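Local coordinates for IAA acetyltransferase (Bacillus cereus ATCC 14579, PDB 1Y9K), which probably acts as an N-acetyltransferase of the GNAT family, transferring an acetyl group to an amine of its substrate, at residues I67-E71 with H72-K76. Residues are numbered along the deposited sequence; the frame is centred on the assembly and turned at random.
Sequences IAVAE and HLQGK
The side-chain amide of Q74 folds back on the chain it follows, and its NE2 donates to the backbone O of V69 across 2.9 Å, with an N-H...O angle of 160°. The oxygen lies almost in the amide plane of Q74, yet NE2 approaches from above the carbonyl plane of V69, 37° out of it. Glutamine suits this place because its chain, extended beyond CG, is long enough to carry an N-H donor back to the strand end. On the way, Q74 CG passes 3.9 Å from V69 CG1, the two side chains running antiparallel where they meet. With chi1 at 173°, CG1 of V69 points opposite the backbone N and lies beside this methylene chain; the branched valine can offer it that methyl and still reach L82. One step further, L73 N donates to A70 O across 3.0 Å and closes a short 3-10 turn; a weak bond from Q74 N to E71 O, 3.4 Å, continues it. The turn leads from the end of strand 61-69 into the loop before helix 78-92, the strand-loop-helix element that in GNAT enzymes carries the Q/RxxGxG/A motif. Q74 stands at the first position of that signature; loops of this kind bind the acetyl-CoA pyrophosphate in relatives. The imidazole of H72 lies obliquely against A70, CE1 being 3.7 Å from A70 CB. The methyl of A70 is small enough to sit against the ring and against I49 at once, and the apolar side chain of L73 suits its packing on I49 and I78.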
ATOM      1  N   ILE A  67       1.590  -1.298   0.457  1.00 34.58           N
ATOM      2  CA  ILE A  67       1.740  -1.831  -0.891  1.00 35.06           C
ATOM      3  C   ILE A  67       3.233  -1.758  -1.239  1.00 35.94           C
ATOM      4  O   ILE A  67       3.876  -0.738  -1.009  1.00 36.01           O
ATOM      5  CB  ILE A  67       0.816  -1.115  -1.922  1.00 34.55           C
ATOM      6  CG1 ILE A  67       1.007  -1.689  -3.327  1.00 33.41           C
ATOM      7  CG2 ILE A  67       1.001   0.408  -1.889  1.00 34.22           C
ATOM      8  CD1 ILE A  67      -0.194  -1.485  -4.232  1.00 32.99           C
ATOM      9  N   ALA A  68       3.787  -2.859  -1.743  1.00 36.79           N
ATOM     10  CA  ALA A  68       5.228  -2.950  -1.977  1.00 37.67           C
ATOM     11  C   ALA A  68       5.527  -3.845  -3.152  1.00 38.21           C
ATOM     12  O   ALA A  68       4.860  -4.862  -3.346  1.00 38.60           O
ATOM     13  CB  ALA A  68       5.967  -3.461  -0.719  1.00 37.41           C
ATOM     14  N   VAL A  69       6.535  -3.441  -3.921  1.00 38.80           N
ATOM     15  CA  VAL A  69       7.054  -4.184  -5.056  1.00 39.33           C
ATOM     16  C   VAL A  69       8.561  -4.347  -4.821  1.00 40.25           C
ATOM     17  O   VAL A  69       9.206  -3.441  -4.281  1.00 40.29           O
ATOM     18  CB  VAL A  69       6.766  -3.440  -6.392  1.00 39.26           C
ATOM     19  CG1 VAL A  69       7.451  -4.124  -7.582  1.00 39.16           C
ATOM     20  CG2 VAL A  69       5.251  -3.337  -6.640  1.00 38.80           C
ATOM     21  N   ALA A  70       9.106  -5.507  -5.189  1.00 40.89           N
ATOM     22  CA  ALA A  70      10.535  -5.768  -5.073  1.00 41.95           C
ATOM     23  C   ALA A  70      11.304  -4.663  -5.780  1.00 42.55           C
ATOM     24  O   ALA A  70      10.918  -4.246  -6.875  1.00 42.47           O
ATOM     25  CB  ALA A  70      10.892  -7.151  -5.651  1.00 41.84           C
ATOM     26  N   GLU A  71      12.374  -4.188  -5.135  1.00 43.49           N
ATOM     27  CA  GLU A  71      13.158  -3.040  -5.612  1.00 44.51           C
ATOM     28  C   GLU A  71      13.613  -3.182  -7.063  1.00 44.60           C
ATOM     29  O   GLU A  71      13.454  -2.253  -7.849  1.00 44.92           O
ATOM     30  CB  GLU A  71      14.376  -2.785  -4.709  1.00 44.80           C
ATOM     31  CG  GLU A  71      14.061  -2.084  -3.375  1.00 45.07           C
ATOM     32  CD  GLU A  71      15.153  -2.296  -2.301  1.00 45.39           C
ATOM     33  OE1 GLU A  71      15.452  -3.479  -1.939  1.00 45.08           O
ATOM     34  OE2 GLU A  71      15.697  -1.272  -1.812  1.00 43.65           O
ATOM     35  N   HIS A  72      14.159  -4.345  -7.409  1.00 44.82           N
ATOM     36  CA  HIS A  72      14.708  -4.587  -8.744  1.00 44.86           C
ATOM     37  C   HIS A  72      13.640  -4.691  -9.846  1.00 45.52           C
ATOM     38  O   HIS A  72      13.964  -4.656 -11.041  1.00 45.63           O
ATOM     39  CB  HIS A  72      15.601  -5.833  -8.737  1.00 44.62           C
ATOM     40  CG  HIS A  72      14.855  -7.122  -8.575  1.00 43.15           C
ATOM     41  ND1 HIS A  72      14.239  -7.484  -7.397  1.00 42.13           N
ATOM     42  CD2 HIS A  72      14.649  -8.147  -9.435  1.00 42.93           C
ATOM     43  CE1 HIS A  72      13.673  -8.670  -7.541  1.00 42.27           C
ATOM     44  NE2 HIS A  72      13.907  -9.095  -8.770  1.00 42.82           N
ATOM     45  N   LEU A  73      12.375  -4.812  -9.443  1.00 45.95           N
ATOM     46  CA  LEU A  73      11.276  -4.984 -10.394  1.00 46.19           C
ATOM     47  C   LEU A  73      10.365  -3.762 -10.509  1.00 46.59           C
ATOM     48  O   LEU A  73       9.379  -3.804 -11.245  1.00 46.67           O
ATOM     49  CB  LEU A  73      10.446  -6.224 -10.044  1.00 46.01           C
ATOM     50  CG  LEU A  73      11.089  -7.609 -10.132  1.00 46.02           C
ATOM     51  CD1 LEU A  73      10.010  -8.663 -10.019  1.00 45.40           C
ATOM     52  CD2 LEU A  73      11.875  -7.803 -11.432  1.00 46.43           C
ATOM     53  N   GLN A  74      10.693  -2.682  -9.795  1.00 47.06           N
ATOM     54  CA  GLN A  74       9.838  -1.476  -9.766  1.00 47.72           C
ATOM     55  C   GLN A  74       9.802  -0.720 -11.104  1.00 47.83           C
ATOM     56  O   GLN A  74      10.737  -0.805 -11.907  1.00 47.72           O
ATOM     57  CB  GLN A  74      10.216  -0.544  -8.602  1.00 47.66           C
ATOM     58  CG  GLN A  74       9.741  -1.044  -7.230  1.00 47.81           C
ATOM     59  CD  GLN A  74      10.335  -0.270  -6.054  1.00 48.32           C
ATOM     60  OE1 GLN A  74      10.961   0.774  -6.232  1.00 49.73           O
ATOM     61  NE2 GLN A  74      10.136  -0.787  -4.843  1.00 48.13           N
ATOM     62  N   GLY A  75       8.705   0.000 -11.338  1.00 48.06           N
ATOM     63  CA  GLY A  75       8.457   0.650 -12.628  1.00 48.16           C
ATOM     64  C   GLY A  75       8.352  -0.327 -13.791  1.00 48.30           C
ATOM     65  O   GLY A  75       8.822  -0.038 -14.890  1.00 48.58           O
ATOM     66  N   LYS A  76       7.749  -1.491 -13.551  1.00 48.11           N
ATOM     67  CA  LYS A  76       7.518  -2.479 -14.613  1.00 47.94           C
ATOM     68  C   LYS A  76       6.027  -2.775 -14.797  1.00 47.47           C
ATOM     69  O   LYS A  76       5.645  -3.579 -15.653  1.00 47.42           O
ATOM     70  CB  LYS A  76       8.313  -3.764 -14.360  1.00 47.99           C
ATOM     71  CG  LYS A  76       9.797  -3.617 -14.689  1.00 49.56           C
ATOM     72  CD  LYS A  76      10.603  -4.830 -14.263  1.00 51.64           C
ATOM     73  CE  LYS A  76      12.097  -4.505 -14.204  1.00 53.08           C
ATOM     74  NZ  LYS A  76      12.759  -4.523 -15.543  1.00 53.79           N
TER